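Side-chain contacts in arylsulfatase (PDB 7AJ0), which probably hydrolyses sulfate esters of the algal polysaccharide fucoidan as an exo-acting, calcium-binding sulfatase that assembles into hexamers: residues D16-K21 and A27-E32; L385-V390 and D404-L409; V370-M375 and W434-I439; D379-S384 and D392-N397. One frame throughout, in Å; residues are numbered along the deposited sequence.

Contact 1. Residues D16-K21 and A27-E32; sequences DAIVEK and AIPRPE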
loop_
_atom_site.group_PDB
_atom_site.type_symbol
_atom_site.label_atom_id
_atom_site.label_comp_id
_atom_site.label_asym_id
_atom_site.label_seq_id
_atom_site.Cartn_x
_atom_site.Cartn_y
_atom_site.Cartn_z
ATOM N N ASP A 16 -3.418 -19.439 -37.048
ATOM C CA ASP A 16 -3.100 -19.210 -38.449
ATOM C C ASP A 16 -1.685 -19.641 -38.811
ATOM O O ASP A 16 -1.285 -19.494 -39.970
ATOM C CB ASP A 16 -3.273 -17.726 -38.798
ATOM C CG ASP A 16 -4.705 -17.253 -38.658
ATOM O OD1 ASP A 16 -5.630 -18.068 -38.863
ATOM O OD2 ASP A 16 -4.905 -16.060 -38.348
ATOM N N ALA A 17 -0.920 -20.157 -37.862
ATOM C CA ALA A 17 0.458 -20.540 -38.130
ATOM C C ALA A 17 0.518 -21.950 -38.709
ATOM O O ALA A 17 -0.379 -22.770 -38.511
ATOM C CB ALA A 17 1.307 -20.452 -36.864
ATOM N N ILE A 18 1.603 -22.220 -39.429
ATOM C CA ILE A 18 1.786 -23.476 -40.145
ATOM C C ILE A 18 3.146 -24.051 -39.784
ATOM O O ILE A 18 4.139 -23.319 -39.694
ATOM C CB ILE A 18 1.669 -23.273 -41.672
ATOM C CG1 ILE A 18 0.284 -22.727 -42.034
ATOM C CG2 ILE A 18 1.945 -24.575 -42.407
ATOM C CD1 ILE A 18 -0.864 -23.660 -41.691
ATOM N N VAL A 19 3.191 -25.363 -39.578
ATOM C CA VAL A 19 4.446 -26.045 -39.284
ATOM C C VAL A 19 5.175 -26.303 -40.597
ATOM O O VAL A 19 4.681 -27.034 -41.461
ATOM C CB VAL A 19 4.204 -27.356 -38.525
ATOM C CG1 VAL A 19 5.516 -28.111 -38.360
ATOM C CG2 VAL A 19 3.559 -27.081 -37.174
ATOM N N GLU A 20 6.351 -25.698 -40.749
ATOM C CA GLU A 20 7.189 -25.914 -41.938
ATOM C C GLU A 20 8.188 -27.030 -41.644
ATOM O O GLU A 20 8.072 -28.136 -42.177
ATOM C CB GLU A 20 7.862 -24.602 -42.343
ATOM C CG GLU A 20 6.879 -23.592 -42.946
ATOM C CD GLU A 20 7.129 -22.157 -42.504
ATOM O OE1 GLU A 20 8.126 -21.548 -42.948
ATOM O OE2 GLU A 20 6.318 -21.635 -41.709
ATOM N N LYS A 21 9.170 -26.752 -40.782
ATOM C CA LYS A 21 10.068 -27.777 -40.261
ATOM C C LYS A 21 9.741 -28.034 -38.793
ATOM O O LYS A 21 9.504 -27.083 -38.040
ATOM C CB LYS A 21 11.532 -27.347 -40.402
ATOM C CG LYS A 21 12.550 -28.478 -40.259
ATOM C CD LYS A 21 13.984 -27.951 -40.371
ATOM C CE LYS A 21 15.021 -29.014 -39.995
ATOM N NZ LYS A 21 16.348 -28.415 -39.639
ATOM N N ALA A 27 5.010 -20.345 -38.234
ATOM C CA ALA A 27 4.860 -18.986 -38.729
ATOM C C ALA A 27 3.573 -18.862 -39.530
ATOM O O ALA A 27 3.066 -19.841 -40.084
ATOM C CB ALA A 27 6.053 -18.571 -39.606
ATOM N N ILE A 28 3.049 -17.646 -39.583
ATOM C CA ILE A 28 1.849 -17.369 -40.376
ATOM C C ILE A 28 2.259 -17.181 -41.833
ATOM O O ILE A 28 3.133 -16.347 -42.118
ATOM C CB ILE A 28 1.132 -16.131 -39.845
ATOM C CG1 ILE A 28 0.650 -16.361 -38.412
ATOM C CG2 ILE A 28 -0.038 -15.766 -40.752
ATOM C CD1 ILE A 28 0.229 -15.094 -37.696
ATOM N N PRO A 29 1.669 -17.917 -42.773
ATOM C CA PRO A 29 2.012 -17.696 -44.183
ATOM C C PRO A 29 1.607 -16.302 -44.640
ATOM O O PRO A 29 0.519 -15.815 -44.326
ATOM C CB PRO A 29 1.219 -18.784 -44.923
ATOM C CG PRO A 29 0.885 -19.804 -43.882
ATOM C CD PRO A 29 0.728 -19.041 -42.602
ATOM N N ARG A 30 2.505 -15.656 -45.381
ATOM C CA ARG A 30 2.228 -14.376 -46.035
ATOM C C ARG A 30 2.612 -14.491 -47.507
ATOM O O ARG A 30 3.524 -13.808 -47.986
ATOM C CB ARG A 30 2.985 -13.237 -45.357
ATOM C CG ARG A 30 2.696 -13.082 -43.870
ATOM C CD ARG A 30 1.249 -12.702 -43.601
ATOM N NE ARG A 30 1.006 -12.480 -42.178
ATOM C CZ ARG A 30 -0.200 -12.440 -41.616
ATOM N NH1 ARG A 30 -1.286 -12.614 -42.356
ATOM N NH2 ARG A 30 -0.316 -12.235 -40.310
ATOM N N PRO A 31 1.920 -15.351 -48.259
ATOM C CA PRO A 31 2.419 -15.710 -49.600
ATOM C C PRO A 31 2.500 -14.543 -50.568
ATOM O O PRO A 31 3.412 -14.512 -51.404
ATOM C CB PRO A 31 1.416 -16.777 -50.072
ATOM C CG PRO A 31 0.188 -16.555 -49.242
ATOM C CD PRO A 31 0.670 -16.054 -47.912
ATOM N N GLU A 32 1.573 -13.585 -50.495
ATOM C CA GLU A 32 1.649 -12.442 -51.402
ATOM C C GLU A 32 2.789 -11.509 -51.008
ATOM O O GLU A 32 3.514 -11.001 -51.871
ATOM C CB GLU A 32 0.317 -11.695 -51.426
ATOM C CG GLU A 32 -0.839 -12.511 -51.994
ATOM C CD GLU A 32 -0.555 -13.047 -53.390
ATOM O OE1 GLU A 32 -0.081 -12.271 -54.248
ATOM O OE2 GLU A 32 -0.797 -14.250 -53.622
HETATM O O HOH W 1 -3.451 -13.365 -39.700
#

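Contact 2. Residues L385-V390 and D404-L409; sequences LRLGGV and DQTAFL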
loop_
_atom_site.group_PDB
_atom_site.type_symbol
_atom_site.label_atom_id
_atom_site.label_comp_id
_atom_site.label_asym_id
_atom_site.label_seq_id
_atom_site.Cartn_x
_atom_site.Cartn_y
_atom_site.Cartn_z
ATOM N N LEU A 385 19.570 -15.073 -41.434
ATOM C CA LEU A 385 19.956 -16.343 -42.036
ATOM C C LEU A 385 19.308 -16.537 -43.400
ATOM O O LEU A 385 19.910 -17.141 -44.293
ATOM C CB LEU A 385 19.586 -17.502 -41.114
ATOM C CG LEU A 385 20.256 -17.537 -39.740
ATOM C CD1 LEU A 385 19.947 -18.862 -39.052
ATOM C CD2 LEU A 385 21.753 -17.309 -39.842
ATOM N N ARG A 386 18.082 -16.040 -43.581
ATOM C CA ARG A 386 17.415 -16.202 -44.869
ATOM C C ARG A 386 18.011 -15.269 -45.917
ATOM O O ARG A 386 18.142 -15.648 -47.087
ATOM C CB ARG A 386 15.913 -15.963 -44.713
ATOM C CG ARG A 386 15.124 -16.075 -46.007
ATOM C CD ARG A 386 14.926 -14.714 -46.652
ATOM N NE ARG A 386 14.306 -14.814 -47.970
ATOM C CZ ARG A 386 12.995 -14.895 -48.183
ATOM N NH1 ARG A 386 12.147 -14.892 -47.162
ATOM N NH2 ARG A 386 12.533 -14.980 -49.423
ATOM N N LEU A 387 18.378 -14.048 -45.522
ATOM C CA LEU A 387 19.003 -13.128 -46.467
ATOM C C LEU A 387 20.310 -13.692 -47.013
ATOM O O LEU A 387 20.682 -13.400 -48.155
ATOM C CB LEU A 387 19.248 -11.773 -45.805
ATOM C CG LEU A 387 18.001 -10.950 -45.482
ATOM C CD1 LEU A 387 18.363 -9.701 -44.694
ATOM C CD2 LEU A 387 17.249 -10.578 -46.756
ATOM N N GLY A 388 21.015 -14.495 -46.220
ATOM C CA GLY A 388 22.216 -15.167 -46.661
ATOM C C GLY A 388 22.010 -16.560 -47.211
ATOM O O GLY A 388 22.974 -17.192 -47.652
ATOM N N GLY A 389 20.777 -17.065 -47.191
ATOM C CA GLY A 389 20.472 -18.372 -47.737
ATOM C C GLY A 389 21.086 -19.525 -46.972
ATOM O O GLY A 389 21.742 -20.384 -47.570
ATOM N N VAL A 390 20.868 -19.575 -45.657
ATOM C CA VAL A 390 21.545 -20.563 -44.827
ATOM C C VAL A 390 20.634 -21.136 -43.749
ATOM O O VAL A 390 21.114 -21.707 -42.762
ATOM C CB VAL A 390 22.805 -19.946 -44.178
ATOM C CG1 VAL A 390 23.800 -19.511 -45.237
ATOM C CG2 VAL A 390 22.422 -18.758 -43.298
ATOM N N ASP A 404 11.560 -16.114 -39.731
ATOM C CA ASP A 404 11.978 -15.260 -40.835
ATOM C C ASP A 404 10.905 -14.214 -41.110
ATOM O O ASP A 404 9.755 -14.556 -41.394
ATOM C CB ASP A 404 12.234 -16.109 -42.078
ATOM C CG ASP A 404 12.571 -15.273 -43.299
ATOM O OD1 ASP A 404 13.012 -14.117 -43.131
ATOM O OD2 ASP A 404 12.387 -15.772 -44.430
ATOM N N GLN A 405 11.281 -12.937 -41.021
ATOM C CA GLN A 405 10.351 -11.830 -41.204
ATOM C C GLN A 405 10.645 -11.023 -42.464
ATOM O O GLN A 405 10.186 -9.883 -42.587
ATOM C CB GLN A 405 10.377 -10.912 -39.979
ATOM C CG GLN A 405 9.877 -11.553 -38.694
ATOM C CD GLN A 405 8.364 -11.613 -38.618
ATOM O OE1 GLN A 405 7.677 -11.557 -39.637
ATOM N NE2 GLN A 405 7.835 -11.717 -37.404
ATOM N N THR A 406 11.405 -11.587 -43.405
ATOM C CA THR A 406 11.733 -10.850 -44.621
ATOM C C THR A 406 10.473 -10.418 -45.363
ATOM O O THR A 406 10.403 -9.296 -45.879
ATOM C CB THR A 406 12.627 -11.702 -45.523
ATOM O OG1 THR A 406 13.882 -11.935 -44.869
ATOM C CG2 THR A 406 12.872 -11.006 -46.851
ATOM N N ALA A 407 9.466 -11.294 -45.427
ATOM C CA ALA A 407 8.200 -10.934 -46.055
ATOM C C ALA A 407 7.459 -9.855 -45.278
ATOM O O ALA A 407 6.619 -9.154 -45.852
ATOM C CB ALA A 407 7.310 -12.171 -46.190
ATOM N N PHE A 408 7.745 -9.712 -43.985
ATOM C CA PHE A 408 7.115 -8.675 -43.174
ATOM C C PHE A 408 7.820 -7.336 -43.348
ATOM O O PHE A 408 7.161 -6.299 -43.483
ATOM C CB PHE A 408 7.112 -9.129 -41.712
ATOM C CG PHE A 408 6.685 -8.074 -40.732
ATOM C CD1 PHE A 408 5.462 -7.435 -40.858
ATOM C CD2 PHE A 408 7.498 -7.750 -39.656
ATOM C CE1 PHE A 408 5.068 -6.476 -39.940
ATOM C CE2 PHE A 408 7.109 -6.794 -38.734
ATOM C CZ PHE A 408 5.892 -6.156 -38.876
ATOM N N LEU A 409 9.156 -7.346 -43.382
ATOM C CA LEU A 409 9.912 -6.104 -43.457
ATOM C C LEU A 409 9.921 -5.502 -44.858
ATOM O O LEU A 409 10.042 -4.279 -44.995
ATOM C CB LEU A 409 11.353 -6.341 -42.997
ATOM C CG LEU A 409 11.562 -6.720 -41.531
ATOM C CD1 LEU A 409 13.017 -7.090 -41.273
ATOM C CD2 LEU A 409 11.132 -5.588 -40.613
#

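Contact 3. Residues V370-M375 and W434-I439; sequences VNNGLM and WLDYKI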
loop_
_atom_site.group_PDB
_atom_site.type_symbol
_atom_site.label_atom_id
_atom_site.label_comp_id
_atom_site.label_asym_id
_atom_site.label_seq_id
_atom_site.Cartn_x
_atom_site.Cartn_y
_atom_site.Cartn_z
ATOM N N VAL A 370 4.828 2.818 -40.195
ATOM C CA VAL A 370 4.710 2.479 -38.783
ATOM C C VAL A 370 3.852 1.224 -38.707
ATOM O O VAL A 370 2.687 1.236 -39.125
ATOM C CB VAL A 370 4.102 3.621 -37.957
ATOM C CG1 VAL A 370 4.272 3.340 -36.473
ATOM C CG2 VAL A 370 4.745 4.945 -38.327
ATOM N N ASN A 371 4.433 0.141 -38.194
ATOM C CA ASN A 371 3.808 -1.175 -38.219
ATOM C C ASN A 371 3.841 -1.771 -36.822
ATOM O O ASN A 371 4.907 -1.855 -36.205
ATOM C CB ASN A 371 4.527 -2.095 -39.210
ATOM C CG ASN A 371 3.689 -3.290 -39.610
ATOM O OD1 ASN A 371 2.950 -3.845 -38.798
ATOM N ND2 ASN A 371 3.798 -3.692 -40.870
ATOM N N ASN A 372 2.675 -2.193 -36.333
ATOM C CA ASN A 372 2.538 -2.744 -34.992
ATOM C C ASN A 372 2.580 -4.270 -34.979
ATOM O O ASN A 372 2.197 -4.885 -33.979
ATOM C CB ASN A 372 1.238 -2.244 -34.359
ATOM C CG ASN A 372 1.251 -2.328 -32.843
ATOM O OD1 ASN A 372 2.305 -2.231 -32.213
ATOM N ND2 ASN A 372 0.077 -2.505 -32.250
ATOM N N GLY A 373 3.045 -4.889 -36.063
ATOM C CA GLY A 373 3.108 -6.338 -36.110
ATOM C C GLY A 373 4.159 -6.898 -35.169
ATOM O O GLY A 373 5.206 -6.296 -34.932
ATOM N N LEU A 374 3.872 -8.080 -34.631
ATOM C CA LEU A 374 4.742 -8.668 -33.623
ATOM C C LEU A 374 6.078 -9.077 -34.232
ATOM O O LEU A 374 6.137 -9.676 -35.306
ATOM C CB LEU A 374 4.073 -9.887 -32.990
ATOM C CG LEU A 374 2.778 -9.650 -32.213
ATOM C CD1 LEU A 374 2.338 -10.948 -31.534
ATOM C CD2 LEU A 374 2.938 -8.534 -31.198
ATOM N N MET A 375 7.162 -8.746 -33.531
ATOM C CA MET A 375 8.498 -9.136 -33.958
ATOM C C MET A 375 9.377 -9.313 -32.729
ATOM O O MET A 375 9.157 -8.681 -31.693
ATOM C CB MET A 375 9.110 -8.109 -34.914
ATOM C CG MET A 375 10.472 -8.521 -35.445
ATOM S SD MET A 375 10.836 -7.850 -37.075
ATOM C CE MET A 375 12.550 -8.347 -37.265
ATOM N N TRP A 434 -0.449 -12.274 -27.682
ATOM C CA TRP A 434 -1.138 -12.820 -28.847
ATOM C C TRP A 434 -2.113 -11.759 -29.327
ATOM O O TRP A 434 -2.948 -11.283 -28.550
ATOM C CB TRP A 434 -1.849 -14.123 -28.492
ATOM C CG TRP A 434 -2.806 -14.590 -29.529
ATOM C CD1 TRP A 434 -2.566 -14.731 -30.862
ATOM C CD2 TRP A 434 -4.162 -14.994 -29.319
ATOM N NE1 TRP A 434 -3.692 -15.188 -31.498
ATOM C CE2 TRP A 434 -4.687 -15.359 -30.573
ATOM C CE3 TRP A 434 -4.985 -15.079 -28.192
ATOM C CZ2 TRP A 434 -5.996 -15.803 -30.733
ATOM C CZ3 TRP A 434 -6.284 -15.519 -28.353
ATOM C CH2 TRP A 434 -6.777 -15.876 -29.614
ATOM N N LEU A 435 -2.005 -11.385 -30.599
ATOM C CA LEU A 435 -2.763 -10.262 -31.155
ATOM C C LEU A 435 -2.329 -9.038 -30.351
ATOM O O LEU A 435 -1.120 -8.768 -30.259
ATOM C CB LEU A 435 -4.251 -10.573 -31.134
ATOM C CG LEU A 435 -4.685 -11.836 -31.881
ATOM C CD1 LEU A 435 -6.114 -12.230 -31.514
ATOM C CD2 LEU A 435 -4.552 -11.639 -33.386
ATOM N N ASP A 436 -3.247 -8.291 -29.746
ATOM C CA ASP A 436 -2.909 -7.148 -28.910
ATOM C C ASP A 436 -3.231 -7.416 -27.443
ATOM O O ASP A 436 -3.504 -6.489 -26.679
ATOM C CB ASP A 436 -3.638 -5.904 -29.416
ATOM C CG ASP A 436 -3.312 -5.589 -30.869
ATOM O OD1 ASP A 436 -2.139 -5.758 -31.272
ATOM O OD2 ASP A 436 -4.226 -5.178 -31.614
ATOM N N TYR A 437 -3.186 -8.685 -27.040
ATOM C CA TYR A 437 -3.529 -9.103 -25.686
ATOM C C TYR A 437 -2.294 -9.649 -24.985
ATOM O O TYR A 437 -1.597 -10.515 -25.522
ATOM C CB TYR A 437 -4.638 -10.157 -25.711
ATOM C CG TYR A 437 -5.892 -9.676 -26.406
ATOM C CD1 TYR A 437 -6.885 -9.009 -25.701
ATOM C CD2 TYR A 437 -6.074 -9.871 -27.768
ATOM C CE1 TYR A 437 -8.026 -8.559 -26.333
ATOM C CE2 TYR A 437 -7.212 -9.426 -28.406
ATOM C CZ TYR A 437 -8.185 -8.772 -27.684
ATOM O OH TYR A 437 -9.321 -8.323 -28.319
ATOM N N LYS A 438 -2.029 -9.132 -23.790
ATOM C CA LYS A 438 -0.899 -9.533 -22.960
ATOM C C LYS A 438 -1.433 -10.363 -21.800
ATOM O O LYS A 438 -2.208 -9.860 -20.981
ATOM C CB LYS A 438 -0.151 -8.298 -22.458
ATOM C CG LYS A 438 0.961 -8.570 -21.463
ATOM C CD LYS A 438 2.185 -9.162 -22.130
ATOM C CE LYS A 438 3.353 -9.219 -21.161
ATOM N NZ LYS A 438 3.779 -7.869 -20.687
ATOM N N ILE A 439 -1.027 -11.629 -21.735
ATOM C CA ILE A 439 -1.504 -12.564 -20.719
ATOM C C ILE A 439 -0.337 -12.912 -19.806
ATOM O O ILE A 439 0.703 -13.398 -20.273
ATOM C CB ILE A 439 -2.100 -13.830 -21.351
ATOM C CG1 ILE A 439 -3.191 -13.470 -22.361
ATOM C CG2 ILE A 439 -2.672 -14.745 -20.279
ATOM C CD1 ILE A 439 -2.695 -13.397 -23.786
#

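Contact 4. Residues D379-S384 and D392-N397; sequences DIYMTS and DELPSN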
loop_
_atom_site.group_PDB
_atom_site.type_symbol
_atom_site.label_atom_id
_atom_site.label_comp_id
_atom_site.label_asym_id
_atom_site.label_seq_id
_atom_site.Cartn_x
_atom_site.Cartn_y
_atom_site.Cartn_z
ATOM N N ASP A 379 13.832 -13.003 -34.359
ATOM C CA ASP A 379 13.430 -12.842 -35.751
ATOM C C ASP A 379 14.506 -12.134 -36.566
ATOM O O ASP A 379 14.613 -12.362 -37.776
ATOM C CB ASP A 379 12.109 -12.075 -35.832
ATOM C CG ASP A 379 10.955 -12.829 -35.195
ATOM O OD1 ASP A 379 11.092 -14.050 -34.970
ATOM O OD2 ASP A 379 9.907 -12.201 -34.927
ATOM N N ILE A 380 15.301 -11.271 -35.933
ATOM C CA ILE A 380 16.433 -10.668 -36.629
ATOM C C ILE A 380 17.437 -11.746 -37.017
ATOM O O ILE A 380 17.963 -11.762 -38.136
ATOM C CB ILE A 380 17.085 -9.580 -35.757
ATOM C CG1 ILE A 380 16.077 -8.470 -35.452
ATOM C CG2 ILE A 380 18.315 -9.012 -36.455
ATOM C CD1 ILE A 380 16.517 -7.519 -34.350
ATOM N N TYR A 381 17.715 -12.665 -36.090
ATOM C CA TYR A 381 18.601 -13.787 -36.378
ATOM C C TYR A 381 18.088 -14.599 -37.558
ATOM O O TYR A 381 18.819 -14.839 -38.526
ATOM C CB TYR A 381 18.725 -14.652 -35.120
ATOM C CG TYR A 381 19.388 -15.996 -35.302
ATOM C CD1 TYR A 381 18.672 -17.086 -35.780
ATOM C CD2 TYR A 381 20.718 -16.186 -34.960
ATOM C CE1 TYR A 381 19.267 -18.317 -35.932
ATOM C CE2 TYR A 381 21.322 -17.415 -35.109
ATOM C CZ TYR A 381 20.592 -18.476 -35.595
ATOM O OH TYR A 381 21.191 -19.704 -35.748
ATOM N N MET A 382 16.823 -15.020 -37.502
ATOM C CA MET A 382 16.284 -15.880 -38.549
ATOM C C MET A 382 16.128 -15.130 -39.865
ATOM O O MET A 382 16.293 -15.720 -40.938
ATOM C CB MET A 382 14.942 -16.461 -38.105
ATOM C CG MET A 382 14.578 -17.769 -38.790
ATOM S SD MET A 382 15.774 -19.082 -38.468
ATOM C CE MET A 382 15.505 -19.397 -36.726
ATOM N N THR A 383 15.801 -13.837 -39.804
ATOM C CA THR A 383 15.762 -13.022 -41.014
ATOM C C THR A 383 17.152 -12.902 -41.630
ATOM O O THR A 383 17.309 -13.002 -42.852
ATOM C CB THR A 383 15.190 -11.640 -40.684
ATOM O OG1 THR A 383 13.865 -11.784 -40.148
ATOM C CG2 THR A 383 15.142 -10.757 -41.921
ATOM N N SER A 384 18.173 -12.700 -40.796
ATOM C CA SER A 384 19.540 -12.632 -41.302
ATOM C C SER A 384 19.930 -13.923 -42.011
ATOM O O SER A 384 20.560 -13.890 -43.073
ATOM C CB SER A 384 20.511 -12.347 -40.155
ATOM O OG SER A 384 20.267 -11.080 -39.571
ATOM N N ASP A 392 18.639 -23.695 -44.019
ATOM C CA ASP A 392 18.662 -25.154 -44.058
ATOM C C ASP A 392 19.848 -25.756 -43.311
ATOM O O ASP A 392 19.927 -26.987 -43.207
ATOM C CB ASP A 392 18.673 -25.646 -45.511
ATOM C CG ASP A 392 19.968 -25.312 -46.239
ATOM O OD1 ASP A 392 20.849 -24.650 -45.648
ATOM O OD2 ASP A 392 20.104 -25.718 -47.413
ATOM N N GLU A 393 20.760 -24.936 -42.795
ATOM C CA GLU A 393 21.930 -25.417 -42.073
ATOM C C GLU A 393 21.696 -25.549 -40.573
ATOM O O GLU A 393 22.626 -25.917 -39.848
ATOM C CB GLU A 393 23.118 -24.477 -42.320
ATOM C CG GLU A 393 23.609 -24.449 -43.762
ATOM C CD GLU A 393 24.316 -25.732 -44.169
ATOM O OE1 GLU A 393 25.118 -26.252 -43.365
ATOM O OE2 GLU A 393 24.067 -26.223 -45.291
ATOM N N LEU A 394 20.492 -25.269 -40.089
ATOM C CA LEU A 394 20.243 -25.296 -38.649
ATOM C C LEU A 394 20.105 -26.737 -38.166
ATOM O O LEU A 394 19.371 -27.519 -38.779
ATOM C CB LEU A 394 18.982 -24.511 -38.308
ATOM C CG LEU A 394 19.046 -22.988 -38.424
ATOM C CD1 LEU A 394 17.688 -22.385 -38.094
ATOM C CD2 LEU A 394 20.115 -22.413 -37.514
ATOM N N PRO A 395 20.776 -27.118 -37.077
ATOM C CA PRO A 395 20.668 -28.504 -36.599
ATOM C C PRO A 395 19.231 -28.862 -36.241
ATOM O O PRO A 395 18.490 -28.055 -35.678
ATOM C CB PRO A 395 21.586 -28.535 -35.369
ATOM C CG PRO A 395 21.749 -27.106 -34.960
ATOM C CD PRO A 395 21.658 -26.299 -36.222
ATOM N N SER A 396 18.849 -30.097 -36.567
ATOM C CA SER A 396 17.467 -30.535 -36.436
ATOM C C SER A 396 17.105 -31.005 -35.033
ATOM O O SER A 396 15.919 -31.215 -34.756
ATOM C CB SER A 396 17.191 -31.665 -37.432
ATOM O OG SER A 396 17.535 -31.268 -38.746
ATOM N N ASN A 397 18.084 -31.180 -34.150
ATOM C CA ASN A 397 17.825 -31.602 -32.780
ATOM C C ASN A 397 17.576 -30.431 -31.839
ATOM O O ASN A 397 17.369 -30.650 -30.642
ATOM C CB ASN A 397 19.002 -32.435 -32.261
ATOM C CG ASN A 397 20.290 -31.642 -32.191
ATOM O OD1 ASN A 397 20.832 -31.225 -33.215
ATOM N ND2 ASN A 397 20.792 -31.434 -30.982
#

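Contact 1. Residues D16-K21 and A27-E32
Two backbone hydrogen bonds between Ile18 and Ala27 illustrate how a single antiparallel bridge can hold two loops together without a sheet. The amide N of Ile18 reaches Ala27 O at 2.9 Å. The return bond, from Ala27 N to Ile18 O, is weak at 3.4 Å, yet it completes the hydrogen-bonded pair. Ala27 O has a further neighbour in Ala17 CA, which approaches at 3.3 Å as a CA-H...O contact.

At one end of the bridge, water 1 lies between Asp16 OD2 and Arg30 NH2, held by weak bonds to both. Each group has a firmer partner elsewhere: the carboxylate of Asp16 forms a salt bridge with Lys207 of the second subunit, and Arg30 NH2 bonds to Ser416 O. Ile28 CG2 sits over the centre of one face of the Arg30 guanidinium, 3.4 Å above its plane.

Packing lies alongside the bridge. Ile18 CG1 meets Pro29 CG at 3.5 Å, the two side chains crossing at about a right angle. With CG1 turned beside the backbone N (chi1 -60°), Ile18 presents this branch to the proline ring, while Pro29 CD rests against Asp16 O at 3.3 Å. Farther along, the bent chain of Glu20 carries OE2 to 3.7 Å from Ala27 CB. Arg30 occupies the N-cap position of helix 31-48, so the bridge lies just ahead of that helix. The bridge's one good and one weak backbone bond set the alignment, whereas the Asp16–Arg30 pairing, 6.3 Å apart at OD2 and NH2, is probably no more than a water-mediated, long-range attraction.

Contact 2. Residues L385-V390 and D404-L409
Arg386 and Asp404 form a salt bridge, NH1 to OD2 at 2.9 Å, in which a single nitrogen meets a single oxygen. Asp404 OD2 uses its syn lone pair, and the N-H...O angle of 141° shows a clearly bent bond. The carboxylate lies at the guanidinium edge with the two planes 66° apart, unlike the coplanar, two-pronged form of this pair. Arg386 gets there by bending its chain at chi2 (-95°), which wraps the methylenes around the acid and leaves CG only 3.2 Å from OD2. Its other terminal nitrogen, NH2, is bonded to Glu34 in helix 31-48, and the cation is thus shared between two acids.

Among the hydrogen bonds, those of Asp404 OD1 complete the division of labour within one carboxylate. This oxygen accepts from Thr406 OG1 on its syn lone pair and from Thr406 N, which comes from above the carboxylate plane. The bond to the backbone N two residues on makes an Asx turn, leading into helix 406-409, whose N-cap is Gln405. At the facing segment, helix 377-387 ends in a Schellman motif at Gly389, where phi is positive.

Van der Waals packing centres on Thr406. Its CG2 lies over one face of the Arg386 guanidinium, offset toward the rim, and OG1 is 3.5 Å from Arg386 CD. Leu387 CD2 adds a looser touch, 4.1 Å from Thr406 OG1, and both of these residues also pack on Leu41 of helix 31-48.

Contact 3. Residues V370-M375 and W434-I439
Leu374 meets the backbone of Leu435 in a sparse contact: its CD2 methyl approaches Leu435 O at 4.2 Å, an oxygen already hydrogen-bonded to Arg433 NE. With CG beside its own backbone N (chi1 -63°), Leu374 directs its branched end at this carbonyl rather than at the Leu435 side chain. That chain turns away, and its CD1 packs over one face of the Trp434 ring near the rim, 3.5 Å above the plane. The tight packing is therefore found inside 434-439, and the approaches between the segments are loose.

The receiving element is a type II' beta turn from Trp434 to Tyr437, a tight connection between the antiparallel strands 428-434 and 437-440. Opposite it, Asn371 OD1 accepts from Gly373 N at 2.9 Å, an Asx turn at Asn371-Gly373.

The second approach is equally loose. Asn372 ND2 and Asp436 OD1 stand 4.1 Å apart with no hydrogen bond, although their flat groups are only 23° from parallel. Their stronger partners lie elsewhere: Asn372 OD1 bonds to Ser95 and Thr94, while Asp436 pairs with Arg433 through OD1 and with Asn471 through OD2. Arg433 also touches both Asn372 and Leu374, and Ala74 of the third subunit packs on Asn372.

Contact 4. Residues D379-S384 and D392-N397
Tyr381 and Met382 both set CG anti to the backbone N, with chi1 169° and -155°, and from successive positions on helix 377-387 they converge on one leucine, Leu394. Met382 then bends at chi2 and again at chi3, curling its sulfur and terminal methyl toward the loop. Leu394 answers with CG beside its backbone N, which points its forked end at the helix and gives each branch a different partner.

The CD1 branch meets Met382: it lies 3.8 Å from SD and 3.9 Å from CE, the two side chains crossing at a slant. The CD2 branch goes to Tyr381, coming to the ring edge near its plane, 3.4 Å from OH. Leu394 CD2 is 4.4 Å from Tyr381 CZ, so this methyl meets the phenol end of the ring rather than lying over a face. Here the side chains slide past each other in opposite directions. Met382 CE also lies in plane at the edge of the Tyr381 ring, so the three residues interlock.

The phenol oxygen has a polar partner in Val139 O, to which it is hydrogen-bonded. Phe400 touches all three side chains, Met24 packs on Met382, and Leu144 of helix 141-146 closes on Leu394.

No hydrogen bond links 379-384 to 392-397. The loop is held against the helix by dispersion and shape, and the hydrogen bond to Val139 O probably helps the phenol oxygen tolerate this buried setting.

From the N terminus, contact 1 comes first, closing a short loop of five residues just before helix 31-48. The others lie far along the chain. Contact 3 closes the longest loop, joining the strand 369-371 region of the large mixed sheet to the turn between strands 428-434 and 437-440 of the four-stranded sheet. Contacts 2 and 4 are nested inside it and cross each other: both start from helix 377-387, and segment 392-397 falls between the two segments of contact 2. Gln405 N to Thr383 OG1 ties contacts 2 and 4 directly, while Lys21 NZ probably bonds Ser396 OG, connecting the N-terminal loop of contact 1 to contact 4.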